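Local coordinates for protein phosphoserine aminotransferase SerC (Cytophaga hutchinsonii ATCC 33406, PDB 3FFR) that probably catalyses the pyridoxal-phosphate-dependent exchange of an amino group between phosphoserine and 2-oxoglutarate, a step of serine biosynthesis, at residues I6-G11 with F321-G326; A114-G119 with E140-V145; E273-I278 with I339-A344; T302-T307 with E334-I339; K316-F321 with H351-T356. All blocks are in the same frame, centred on the assembly; numbering follows the deposited sequence. Where two conformers were deposited one is given.

Contact 1. Residues I6-G11 with F321-G326; sequences IYFTPG and FDMAVG
I6 and F8 pair with M323 and V325 as neighbours on two parallel strands whose N-to-C directions lie 18° apart. The ladder is staggered as parallel pairing requires: I6 N donates to D322 O (2.8 Å), A324 N to I6 O (2.9 Å), and F8 N to A324 O (2.8 Å). D322 O is approached from above its carbonyl plane, whereas I6 O and A324 O receive their donors nearly end-on.

The side chain of F8 can be traced outward. F8 CB lies 3.4 Å from A324 O and more loosely against V325 CG1. With CG beside the backbone N (chi1 -61°), the ring is directed back along the neighbouring strand, and A324 O meets its edge in plane, nearest CD2. Further out, F8 CE2 reaches SE of M323, present as selenomethionine, at 4.0 Å; CG of M323 is equally near that atom. This is a Met-aromatic contact, with M323 SE 5.3 Å from the F8 ring centroid and oblique to the ring. H345 stacks on the same ring. Were F8 an alanine, M323 and the H345 ring would probably lose the aromatic partner they share, and a gap would open over the strand pair.

Strand 6-8 is an edge strand of the five-stranded mixed sheet within this chain, followed by 323-327 and then 336-340. Helix 347-360 packs against I6 and M323, helix 311-318 touches A324 and V325, and K30 and V33 of the second subunit reach I6 and Y7.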
# COMPACT_ATOMS: atom_id res chain seq x y z
N ILE A 6 7.35 -7.67 -24.38
CA ILE A 6 7.89 -6.42 -23.84
C ILE A 6 6.77 -5.38 -23.90
O ILE A 6 6.20 -5.11 -24.97
CB ILE A 6 9.14 -5.96 -24.61
CG1 ILE A 6 10.18 -7.09 -24.62
CG2 ILE A 6 9.71 -4.62 -24.05
CD1 ILE A 6 10.58 -7.59 -23.23
N TYR A 7 6.48 -4.80 -22.74
CA TYR A 7 5.36 -3.87 -22.61
C TYR A 7 5.79 -2.40 -22.59
O TYR A 7 6.41 -1.96 -21.64
CB TYR A 7 4.61 -4.19 -21.29
CG TYR A 7 3.87 -5.50 -21.25
CD1 TYR A 7 4.56 -6.70 -21.12
CD2 TYR A 7 2.49 -5.54 -21.30
CE1 TYR A 7 3.88 -7.90 -21.07
CE2 TYR A 7 1.82 -6.72 -21.25
CZ TYR A 7 2.51 -7.90 -21.13
OH TYR A 7 1.81 -9.08 -21.07
N PHE A 8 5.41 -1.67 -23.64
CA PHE A 8 5.66 -0.24 -23.69
C PHE A 8 4.40 0.48 -23.24
O PHE A 8 3.94 1.46 -23.84
CB PHE A 8 6.05 0.20 -25.11
CG PHE A 8 7.32 -0.46 -25.61
CD1 PHE A 8 8.56 0.12 -25.39
CD2 PHE A 8 7.25 -1.66 -26.30
CE1 PHE A 8 9.71 -0.46 -25.86
CE2 PHE A 8 8.40 -2.27 -26.77
CZ PHE A 8 9.65 -1.66 -26.55
N THR A 9 3.85 0.00 -22.12
CA THR A 9 2.62 0.53 -21.52
C THR A 9 2.99 1.54 -20.39
O THR A 9 3.99 1.38 -19.70
CB THR A 9 1.75 -0.60 -20.98
OG1 THR A 9 2.59 -1.42 -20.17
CG2 THR A 9 1.17 -1.43 -22.12
N PRO A 10 2.17 2.58 -20.22
CA PRO A 10 2.61 3.68 -19.33
C PRO A 10 2.34 3.58 -17.86
O PRO A 10 2.11 4.60 -17.21
CB PRO A 10 1.91 4.90 -19.94
CG PRO A 10 0.64 4.33 -20.48
CD PRO A 10 1.05 2.99 -21.08
N GLY A 11 2.37 2.37 -17.34
CA GLY A 11 2.29 2.11 -15.90
C GLY A 11 1.05 1.40 -15.41
O GLY A 11 -0.07 1.84 -15.67
N PHE A 321 5.90 -10.45 -32.42
CA PHE A 321 7.21 -9.83 -32.21
C PHE A 321 7.48 -9.57 -30.72
O PHE A 321 8.48 -8.92 -30.35
CB PHE A 321 7.32 -8.52 -32.95
CG PHE A 321 7.27 -8.68 -34.44
CD1 PHE A 321 8.44 -8.92 -35.15
CD2 PHE A 321 6.07 -8.61 -35.12
CE1 PHE A 321 8.42 -9.10 -36.55
CE2 PHE A 321 6.05 -8.77 -36.54
CZ PHE A 321 7.23 -9.02 -37.22
N ASP A 322 6.61 -10.10 -29.89
CA ASP A 322 6.76 -9.98 -28.43
C ASP A 322 6.90 -8.55 -27.92
O ASP A 322 7.80 -8.22 -27.13
CB ASP A 322 7.96 -10.79 -27.96
CG ASP A 322 7.60 -12.25 -27.74
OD1 ASP A 322 6.46 -12.54 -27.28
OD2 ASP A 322 8.48 -13.08 -28.00
N MSE A 323 5.99 -7.72 -28.40
CA MSE A 323 5.89 -6.32 -27.95
C MSE A 323 4.44 -5.87 -27.90
O MSE A 323 3.56 -6.44 -28.56
CB MSE A 323 6.67 -5.39 -28.88
CG MSE A 323 8.17 -5.68 -28.91
SE MSE A 323 9.17 -4.48 -30.03
CE MSE A 323 8.52 -5.08 -31.76
N ALA A 324 4.20 -4.87 -27.07
CA ALA A 324 2.88 -4.23 -26.98
C ALA A 324 3.04 -2.77 -26.58
O ALA A 324 3.97 -2.42 -25.86
CB ALA A 324 1.97 -4.94 -25.97
N VAL A 325 2.16 -1.93 -27.11
CA VAL A 325 2.10 -0.51 -26.76
C VAL A 325 0.76 -0.26 -26.05
O VAL A 325 -0.16 -1.08 -26.11
CB VAL A 325 2.22 0.42 -27.99
CG1 VAL A 325 3.52 0.10 -28.72
CG2 VAL A 325 1.03 0.30 -28.92
N GLY A 326 0.67 0.86 -25.36
CA GLY A 326 -0.58 1.20 -24.73
C GLY A 326 -1.55 1.81 -25.72
O GLY A 326 -1.17 2.41 -26.72

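Contact 2. Residues A114-G119 with E140-V145; sequences AAFGKG and ETSSGV
F116 and G117 form the middle of a type II turn from A115 to K118, set against S142 and S143 in a hairpin bend where G144 and V145 both face E140, a G1 beta bulge; G117, with phi 100°, fits the turn position that favours glycine. The F116 ring carries much of the contact. Its CG lies anti to the backbone N (chi1 -173°), which sends the ring across to the bend, where CB of S143 sits over one face, 3.7 Å from the F116 centroid and displaced toward the rim. This is a CH-pi contact. At the far end, F116 CE2 is 3.5 Å from S142 OG. S142 OG donates to E140 OE2 (2.6 Å), meeting the carboxylate from above its plane, and also takes a bond from S93 N.

One water links the turn backbone to the side-chain hydroxyl of S143: it accepts from G117 N and from S143 OG (2.8 Å), and donates to K118 O. V145 fills the other end, with CG2 against G117 O and V145 CG1 3.6 Å from G119 CA. A serine in place of F116 would probably leave the CB of S143 without its aromatic cover and the turn joined to the bend chiefly through V145 and the water.

T141 OG1 bonds O3 of the pyridoxal-phosphate lysine at position 191. The turn follows strand 108-113, at the margin of the seven-stranded sheet, while the bend links strands 139-140 and 145-146.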
# COMPACT_ATOMS: atom_id res chain seq x y z
N ALA A 114 -6.71 23.53 -19.33
CA ALA A 114 -6.37 23.47 -20.75
C ALA A 114 -7.06 22.23 -21.31
O ALA A 114 -7.30 21.25 -20.62
CB ALA A 114 -4.85 23.36 -20.98
N ALA A 115 -7.38 22.30 -22.59
CA ALA A 115 -8.06 21.18 -23.24
C ALA A 115 -7.19 19.93 -23.24
O ALA A 115 -5.96 20.00 -23.24
CB ALA A 115 -8.42 21.54 -24.71
N PHE A 116 -7.84 18.79 -23.28
CA PHE A 116 -7.11 17.52 -23.40
C PHE A 116 -6.26 17.56 -24.65
O PHE A 116 -6.75 17.84 -25.76
CB PHE A 116 -8.08 16.33 -23.46
CG PHE A 116 -7.42 14.97 -23.41
CD1 PHE A 116 -6.97 14.37 -24.56
CD2 PHE A 116 -7.28 14.29 -22.21
CE1 PHE A 116 -6.37 13.12 -24.52
CE2 PHE A 116 -6.69 13.05 -22.16
CZ PHE A 116 -6.26 12.45 -23.32
N GLY A 117 -4.97 17.29 -24.49
CA GLY A 117 -4.04 17.28 -25.61
C GLY A 117 -3.23 18.56 -25.67
O GLY A 117 -2.30 18.70 -26.46
N LYS A 118 -3.61 19.49 -24.81
CA LYS A 118 -2.90 20.78 -24.70
C LYS A 118 -2.27 21.00 -23.35
O LYS A 118 -2.56 20.34 -22.36
CB LYS A 118 -3.84 21.94 -25.04
CG LYS A 118 -4.24 21.95 -26.50
CD LYS A 118 -5.21 23.02 -26.80
CE LYS A 118 -5.43 23.10 -28.31
NZ LYS A 118 -6.40 24.19 -28.63
N GLY A 119 -1.38 21.98 -23.34
CA GLY A 119 -0.66 22.36 -22.14
C GLY A 119 -0.88 23.81 -21.77
O GLY A 119 -1.83 24.47 -22.23
N GLU A 140 1.21 14.67 -17.72
CA GLU A 140 -0.22 14.25 -17.71
C GLU A 140 -0.28 13.03 -18.60
O GLU A 140 -0.35 13.10 -19.83
CB GLU A 140 -1.15 15.38 -18.19
CG GLU A 140 -2.61 14.98 -18.32
CD GLU A 140 -3.21 14.38 -17.06
OE1 GLU A 140 -3.35 15.10 -16.05
OE2 GLU A 140 -3.59 13.21 -17.16
N THR A 141 -0.23 11.90 -17.92
CA THR A 141 -0.08 10.59 -18.54
C THR A 141 -1.22 10.24 -19.50
O THR A 141 -1.05 9.48 -20.45
CB THR A 141 -0.01 9.49 -17.44
OG1 THR A 141 0.76 9.97 -16.33
CG2 THR A 141 0.61 8.18 -17.98
N SER A 142 -2.39 10.81 -19.24
CA SER A 142 -3.55 10.52 -20.09
C SER A 142 -3.41 11.10 -21.50
O SER A 142 -3.83 10.48 -22.48
CB SER A 142 -4.86 11.00 -19.47
OG SER A 142 -4.88 12.41 -19.27
N SER A 143 -2.76 12.26 -21.59
CA SER A 143 -2.70 13.01 -22.85
C SER A 143 -1.33 13.11 -23.48
O SER A 143 -1.20 13.49 -24.63
CB SER A 143 -3.23 14.41 -22.62
OG SER A 143 -2.35 15.13 -21.79
N GLY A 144 -0.31 12.81 -22.69
CA GLY A 144 1.08 12.91 -23.14
C GLY A 144 1.66 14.32 -23.15
O GLY A 144 2.64 14.61 -23.85
N VAL A 145 1.04 15.21 -22.38
CA VAL A 145 1.51 16.59 -22.25
C VAL A 145 2.32 16.79 -20.97
O VAL A 145 1.92 16.39 -19.88
CB VAL A 145 0.35 17.61 -22.25
CG1 VAL A 145 0.88 19.10 -22.02
CG2 VAL A 145 -0.48 17.53 -23.59
O HOH W 1 -3.54 17.63 -22.02

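Contact 3. Residues E273-I278 with I339-A344; sequences EKAALI and IANFPA
K274 and N341 meet where helix 264-284 lies against the end of strand 336-340, a helix-on-sheet packing in the smaller, C-terminal part of a fold-type I aminotransferase. Both side chains are shaped for the encounter. The lysine leaves the helix with CG beside its backbone N and then bends at chi3 (-81°), so that the chain curls round OD1 of N341: K274 CB is 3.2 Å from that oxygen and CE 3.1 Å. The bend returns K274 NZ to N341 OD1 at 2.9 Å, a weak hydrogen bond. F342 O comes slightly closer to K274 NZ, at 2.8 Å, but at too poor an angle for a hydrogen bond; the firmer partner of this buried amine is H345 O.

N341 holds CG opposite its own backbone N (chi1 169°), which turns the amide toward the helix. While OD1 faces the lysine, ND2 lies against CB of A275 and donates to T271 O and M300 O. The amide is therefore gripped at both ends, its flip fixed by two carbonyl acceptors on one side and the ammonium on the other. T271 is on the same helix, so the asparagine links the helix to the strand end by two routes.

One turn further along, I278 and I339 supply the apolar part. Each places CG2 anti to its backbone N and extends CD1, and the two chains slide past each other in opposite directions. CD1 of I278 touches CG2 of I339 at 3.8 Å, and, reciprocally, CG2 of I278 lies 4.0 Å from CD1 of I339.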
# COMPACT_ATOMS: atom_id res chain seq x y z
N GLU A 273 17.42 9.80 -26.27
CA GLU A 273 17.82 9.07 -27.47
C GLU A 273 16.70 8.14 -27.98
O GLU A 273 16.46 8.02 -29.19
CB GLU A 273 19.07 8.26 -27.17
CG GLU A 273 19.63 7.55 -28.33
CD GLU A 273 20.90 6.82 -27.99
OE1 GLU A 273 21.14 6.58 -26.76
OE2 GLU A 273 21.62 6.46 -28.95
N LYS A 274 16.02 7.49 -27.05
CA LYS A 274 14.87 6.63 -27.38
C LYS A 274 13.70 7.44 -27.90
O LYS A 274 13.03 7.05 -28.87
CB LYS A 274 14.41 5.80 -26.18
CG LYS A 274 15.35 4.66 -25.85
CD LYS A 274 14.91 3.92 -24.62
CE LYS A 274 15.34 4.63 -23.35
NZ LYS A 274 14.49 4.23 -22.16
N ALA A 275 13.45 8.58 -27.27
CA ALA A 275 12.33 9.44 -27.69
C ALA A 275 12.56 9.92 -29.13
O ALA A 275 11.64 9.98 -29.95
CB ALA A 275 12.17 10.65 -26.71
N ALA A 276 13.82 10.22 -29.42
CA ALA A 276 14.18 10.73 -30.75
C ALA A 276 13.92 9.67 -31.83
O ALA A 276 13.46 9.98 -32.94
CB ALA A 276 15.64 11.22 -30.76
N LEU A 277 14.20 8.43 -31.50
CA LEU A 277 13.96 7.32 -32.45
C LEU A 277 12.48 7.23 -32.79
O LEU A 277 12.08 7.13 -33.96
CB LEU A 277 14.38 5.96 -31.88
CG LEU A 277 15.83 5.56 -31.86
CD1 LEU A 277 15.95 4.12 -31.29
CD2 LEU A 277 16.41 5.62 -33.30
N ILE A 278 11.67 7.29 -31.73
CA ILE A 278 10.22 7.18 -31.84
C ILE A 278 9.63 8.37 -32.59
O ILE A 278 8.84 8.22 -33.53
CB ILE A 278 9.52 7.02 -30.44
CG1 ILE A 278 9.94 5.71 -29.76
CG2 ILE A 278 7.97 7.16 -30.57
CD1 ILE A 278 9.58 5.64 -28.24
N ILE A 339 3.07 5.23 -25.97
CA ILE A 339 4.31 4.46 -25.91
C ILE A 339 5.15 4.91 -24.72
O ILE A 339 5.66 6.02 -24.70
CB ILE A 339 5.13 4.62 -27.21
CG1 ILE A 339 4.35 4.16 -28.44
CG2 ILE A 339 6.44 3.82 -27.10
CD1 ILE A 339 5.01 4.52 -29.80
N ALA A 340 5.25 4.04 -23.73
CA ALA A 340 6.09 4.29 -22.57
C ALA A 340 7.55 4.21 -23.00
O ALA A 340 7.95 3.31 -23.76
CB ALA A 340 5.80 3.30 -21.43
N ASN A 341 8.32 5.18 -22.53
CA ASN A 341 9.76 5.26 -22.75
C ASN A 341 10.40 5.50 -21.39
O ASN A 341 10.69 6.62 -21.01
CB ASN A 341 10.12 6.40 -23.72
CG ASN A 341 11.63 6.70 -23.78
OD1 ASN A 341 12.49 5.81 -23.58
ND2 ASN A 341 11.96 7.95 -24.06
N PHE A 342 10.53 4.40 -20.66
CA PHE A 342 11.02 4.40 -19.27
C PHE A 342 12.45 3.81 -19.19
O PHE A 342 12.89 3.13 -20.15
CB PHE A 342 10.09 3.59 -18.37
CG PHE A 342 8.65 4.11 -18.30
CD1 PHE A 342 8.35 5.40 -18.61
CD2 PHE A 342 7.63 3.29 -17.80
CE1 PHE A 342 7.06 5.88 -18.50
CE2 PHE A 342 6.35 3.77 -17.68
CZ PHE A 342 6.08 5.09 -18.04
N PRO A 343 13.16 4.02 -18.06
CA PRO A 343 14.53 3.47 -17.98
C PRO A 343 14.60 1.98 -18.24
O PRO A 343 15.61 1.49 -18.75
CB PRO A 343 14.98 3.85 -16.57
CG PRO A 343 14.26 5.20 -16.36
CD PRO A 343 12.90 4.97 -16.96
N ALA A 344 13.51 1.28 -17.93
CA ALA A 344 13.43 -0.20 -18.12
C ALA A 344 13.48 -0.60 -19.55
O ALA A 344 13.79 -1.76 -19.88
CB ALA A 344 12.16 -0.78 -17.49
O HOH W 2 17.33 2.76 -21.29

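Contact 4. Residues T302-T307 with E334-I339; sequences TIVANT and ETQIRI
Strands 302-307 and 336-339 run antiparallel, their directions 161° apart, with I303-I339 and A305-I337 as hydrogen-bonded pairs and V304-R338 and N306-Q336 as non-hydrogen-bonded ones. Each hydrogen-bonded pair is closed by two N-H to O bonds, among them I339 N to I303 O at 2.8 Å and almost straight (176°). A further bond, T307 N to T335 O (3.0 Å), prolongs the ladder past the strand end, and a water donates to both T307 O and E334 O.

On the V304 face, N306 and Q336 lie side by side with their amides nearly coplanar, 28° apart. Q336 NE2 donates to N306 OD1 at 2.9 Å, nearly in line with the acceptor's C=O and in the plane of its own amide. V304 directs CG1 anti to its backbone N, which brings this methyl to 3.5 Å from Q336 CD, where it supports the amide. The other methyl, V304 CG2, lies 3.9 Å from CG of R338, the two side chains pointing the same way; beyond, the guanidinium bonds T141 O and A327 O. On the opposite face A305 CB packs against I337 CG1 at 4.1 Å.

The pair lies within the five-stranded sheet, flanked by strands 288-290 and 323-327. Helix 264-284 covers I303 and I339, and helix 311-318 packs on T307 and I337.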
# COMPACT_ATOMS: atom_id res chain seq x y z
N THR A 302 6.16 9.39 -21.82
CA THR A 302 4.92 8.75 -22.26
C THR A 302 4.49 9.46 -23.54
O THR A 302 3.82 10.50 -23.51
CB THR A 302 3.82 8.80 -21.21
OG1 THR A 302 3.45 10.16 -20.98
CG2 THR A 302 4.27 8.16 -19.86
N ILE A 303 4.90 8.87 -24.67
CA ILE A 303 4.68 9.47 -26.00
C ILE A 303 3.33 9.08 -26.57
O ILE A 303 3.06 7.91 -26.82
CB ILE A 303 5.85 9.11 -26.95
CG1 ILE A 303 7.18 9.57 -26.34
CG2 ILE A 303 5.66 9.68 -28.36
CD1 ILE A 303 8.46 9.08 -27.07
N VAL A 304 2.50 10.08 -26.79
CA VAL A 304 1.15 9.89 -27.29
C VAL A 304 1.03 10.28 -28.76
O VAL A 304 1.42 11.39 -29.19
CB VAL A 304 0.15 10.64 -26.40
CG1 VAL A 304 -1.32 10.43 -26.91
CG2 VAL A 304 0.32 10.13 -24.93
N ALA A 305 0.57 9.30 -29.53
CA ALA A 305 0.41 9.48 -30.95
C ALA A 305 -1.02 9.23 -31.37
O ALA A 305 -1.64 8.24 -30.95
CB ALA A 305 1.35 8.51 -31.72
N ASN A 306 -1.52 10.11 -32.23
CA ASN A 306 -2.80 9.87 -32.89
C ASN A 306 -2.52 8.76 -33.89
O ASN A 306 -1.44 8.69 -34.48
CB ASN A 306 -3.31 11.13 -33.58
CG ASN A 306 -3.66 12.20 -32.62
OD1 ASN A 306 -3.90 11.92 -31.47
ND2 ASN A 306 -3.72 13.46 -33.09
N THR A 307 -3.51 7.90 -34.10
CA THR A 307 -3.36 6.75 -35.01
C THR A 307 -4.58 6.53 -35.90
O THR A 307 -5.71 6.60 -35.43
CB THR A 307 -3.10 5.41 -34.24
OG1 THR A 307 -3.12 4.30 -35.15
CG2 THR A 307 -4.18 5.12 -33.14
N GLU A 334 -9.44 4.28 -28.91
CA GLU A 334 -9.41 3.78 -30.29
C GLU A 334 -8.71 4.71 -31.28
O GLU A 334 -8.50 4.32 -32.43
CB GLU A 334 -10.82 3.48 -30.79
CG GLU A 334 -11.51 2.33 -30.06
CD GLU A 334 -12.87 1.98 -30.68
OE1 GLU A 334 -13.36 2.75 -31.54
OE2 GLU A 334 -13.44 0.94 -30.29
N THR A 335 -8.30 5.89 -30.81
CA THR A 335 -7.72 6.90 -31.70
C THR A 335 -6.31 7.37 -31.39
O THR A 335 -5.76 8.20 -32.13
CB THR A 335 -8.62 8.10 -31.75
OG1 THR A 335 -8.80 8.60 -30.42
CG2 THR A 335 -10.00 7.69 -32.35
N GLN A 336 -5.75 6.86 -30.30
CA GLN A 336 -4.37 7.17 -29.95
C GLN A 336 -3.68 5.95 -29.40
O GLN A 336 -4.32 5.03 -28.95
CB GLN A 336 -4.27 8.28 -28.87
CG GLN A 336 -4.90 9.61 -29.19
CD GLN A 336 -4.64 10.66 -28.12
OE1 GLN A 336 -4.86 10.43 -26.92
NE2 GLN A 336 -4.17 11.84 -28.55
N ILE A 337 -2.36 5.94 -29.50
CA ILE A 337 -1.54 4.97 -28.75
C ILE A 337 -0.65 5.77 -27.79
O ILE A 337 -0.44 6.98 -27.94
CB ILE A 337 -0.70 4.01 -29.61
CG1 ILE A 337 0.34 4.76 -30.46
CG2 ILE A 337 -1.63 3.04 -30.44
CD1 ILE A 337 1.37 3.86 -31.11
N ARG A 338 -0.16 5.08 -26.77
CA ARG A 338 0.71 5.67 -25.77
C ARG A 338 1.90 4.72 -25.61
O ARG A 338 1.73 3.55 -25.23
CB ARG A 338 -0.04 5.84 -24.46
CG ARG A 338 -1.35 6.64 -24.58
CD ARG A 338 -1.86 7.02 -23.20
NE ARG A 338 -2.43 5.87 -22.49
CZ ARG A 338 -2.62 5.81 -21.19
NH1 ARG A 338 -2.20 6.79 -20.40
NH2 ARG A 338 -3.13 4.72 -20.66
N ILE A 339 3.07 5.23 -25.97
CA ILE A 339 4.31 4.46 -25.91
C ILE A 339 5.15 4.91 -24.72
O ILE A 339 5.66 6.02 -24.70
CB ILE A 339 5.13 4.62 -27.21
CG1 ILE A 339 4.35 4.16 -28.44
CG2 ILE A 339 6.44 3.82 -27.10
CD1 ILE A 339 5.01 4.52 -29.80
O HOH W 3 -8.17 4.80 -35.06

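Contact 5. Residues K316-F321 with H351-T356; sequences KILEPF and HKLVQT
T356 presses its methyl CG2 onto one face of the F321 ring, 3.8 Å from the F321 centroid and 14° off the ring normal, a CH-pi contact displaced toward the rim. The same methyl, T356 CG2, meets CD2 of L318 at 3.8 Å, while the other branch of that leucine, CD1, reaches CD1 of L353 at 4.0 Å. Beside this apolar cluster, K352 NZ donates to F321 O (2.9 Å), approaching tilted from the carbonyl plane; its fully extended chain, with CG anti to the backbone N (chi1 178°), carries the amine across.

The contact joins helix 311-318 and the 3-10 segment after it to helix 347-360; both helices pack against strand 323-327 of the small-domain sheet: M323 touches K352, L353 and T356, and V325 touches L318.

Second-shell bonds fix the groups. T356 OG1 donates to K352 O at 2.7 Å, which holds its rotation and leaves CG2 facing the ring; T356 N reaches the same oxygen from the opposite face of its plane. F321 lies in the 3-10 segment 319-321, anchored by F321 N to L318 O (2.9 Å), and I317 O meets the edge of its ring in plane.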
# COMPACT_ATOMS: atom_id res chain seq x y z
N LYS A 316 -2.04 -6.47 -32.25
CA LYS A 316 -2.19 -7.82 -32.84
C LYS A 316 -1.00 -8.08 -33.77
O LYS A 316 -0.43 -9.16 -33.80
CB LYS A 316 -3.52 -7.97 -33.58
N ILE A 317 -0.62 -7.05 -34.51
CA ILE A 317 0.53 -7.10 -35.41
C ILE A 317 1.85 -7.23 -34.64
O ILE A 317 2.76 -7.97 -35.05
CB ILE A 317 0.58 -5.84 -36.35
CG1 ILE A 317 -0.50 -5.98 -37.43
CG2 ILE A 317 1.97 -5.68 -36.97
CD1 ILE A 317 -0.65 -4.77 -38.31
N LEU A 318 1.93 -6.54 -33.49
CA LEU A 318 3.14 -6.57 -32.65
C LEU A 318 3.30 -7.84 -31.81
O LEU A 318 4.41 -8.23 -31.42
CB LEU A 318 3.16 -5.37 -31.68
CG LEU A 318 3.28 -3.96 -32.24
CD1 LEU A 318 3.25 -2.99 -31.06
CD2 LEU A 318 4.56 -3.81 -33.07
N GLU A 319 2.20 -8.53 -31.60
CA GLU A 319 2.19 -9.70 -30.73
C GLU A 319 3.24 -10.77 -31.10
O GLU A 319 3.96 -11.24 -30.22
CB GLU A 319 0.80 -10.32 -30.61
CG GLU A 319 0.67 -11.25 -29.43
CD GLU A 319 -0.72 -11.87 -29.33
OE1 GLU A 319 -1.46 -11.84 -30.34
OE2 GLU A 319 -1.05 -12.40 -28.25
N PRO A 320 3.31 -11.17 -32.38
CA PRO A 320 4.28 -12.19 -32.78
C PRO A 320 5.73 -11.75 -32.58
O PRO A 320 6.66 -12.60 -32.56
CB PRO A 320 4.01 -12.37 -34.29
CG PRO A 320 2.64 -11.87 -34.50
CD PRO A 320 2.40 -10.81 -33.48
N PHE A 321 5.90 -10.45 -32.42
CA PHE A 321 7.21 -9.83 -32.21
C PHE A 321 7.48 -9.57 -30.72
O PHE A 321 8.48 -8.92 -30.35
CB PHE A 321 7.32 -8.52 -32.95
CG PHE A 321 7.27 -8.68 -34.44
CD1 PHE A 321 8.44 -8.92 -35.15
CD2 PHE A 321 6.07 -8.61 -35.12
CE1 PHE A 321 8.42 -9.10 -36.55
CE2 PHE A 321 6.05 -8.77 -36.54
CZ PHE A 321 7.23 -9.02 -37.22
N HIS A 351 14.41 0.37 -30.55
CA HIS A 351 14.82 0.22 -31.94
C HIS A 351 13.99 -0.88 -32.59
O HIS A 351 13.55 -0.73 -33.73
CB HIS A 351 16.31 -0.09 -32.05
CG HIS A 351 16.82 -0.03 -33.46
ND1 HIS A 351 16.79 -1.12 -34.30
CD2 HIS A 351 17.34 0.98 -34.17
CE1 HIS A 351 17.29 -0.78 -35.47
NE2 HIS A 351 17.62 0.49 -35.42
N LYS A 352 13.82 -1.98 -31.88
CA LYS A 352 13.04 -3.10 -32.41
C LYS A 352 11.59 -2.70 -32.60
O LYS A 352 10.97 -3.01 -33.62
CB LYS A 352 13.11 -4.34 -31.53
CG LYS A 352 12.25 -5.51 -32.05
CD LYS A 352 12.29 -6.71 -31.09
CE LYS A 352 11.43 -7.91 -31.59
NZ LYS A 352 11.37 -9.05 -30.61
N LEU A 353 11.07 -1.95 -31.63
CA LEU A 353 9.69 -1.47 -31.73
C LEU A 353 9.50 -0.58 -32.97
O LEU A 353 8.58 -0.78 -33.76
CB LEU A 353 9.27 -0.68 -30.47
CG LEU A 353 7.86 -0.06 -30.53
CD1 LEU A 353 6.74 -1.08 -30.55
CD2 LEU A 353 7.70 0.91 -29.31
N VAL A 354 10.40 0.39 -33.12
CA VAL A 354 10.27 1.37 -34.22
C VAL A 354 10.43 0.67 -35.58
O VAL A 354 9.70 0.94 -36.54
CB VAL A 354 11.23 2.57 -34.05
CG1 VAL A 354 11.25 3.46 -35.32
CG2 VAL A 354 10.81 3.40 -32.82
N GLN A 355 11.37 -0.25 -35.64
CA GLN A 355 11.63 -0.94 -36.90
C GLN A 355 10.44 -1.79 -37.30
O GLN A 355 10.08 -1.88 -38.48
CB GLN A 355 12.88 -1.81 -36.82
CG GLN A 355 13.03 -2.78 -37.98
CD GLN A 355 14.17 -3.74 -37.74
OE1 GLN A 355 15.34 -3.34 -37.78
NE2 GLN A 355 13.84 -5.02 -37.48
N THR A 356 9.83 -2.39 -36.29
CA THR A 356 8.70 -3.28 -36.52
C THR A 356 7.51 -2.45 -36.96
O THR A 356 6.80 -2.80 -37.90
CB THR A 356 8.40 -4.13 -35.28
OG1 THR A 356 9.56 -4.91 -34.94
CG2 THR A 356 7.22 -5.05 -35.52

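In the fold
From the N terminus, residues 6-11 open contact 1, the longest loop, which closes when strand 323-327 comes to lie beside strand 6-8. Contact 2, between 114-119 and 140-145, is complete well within that span and belongs to the cofactor-binding part of the fold. Contacts 3 and 4 open at helix 264-284 and strand 302-307 and both close on strand 336-340, sharing I339; contact 4 is enclosed by contact 3, and both cross contact 1. Contact 5 opens on helix 311-318, shares F321 with contact 1, closes last on helix 347-360, and crosses contacts 1, 3 and 4. Contact 2, on the cofactor side, meets the small-domain sheet at contact 4.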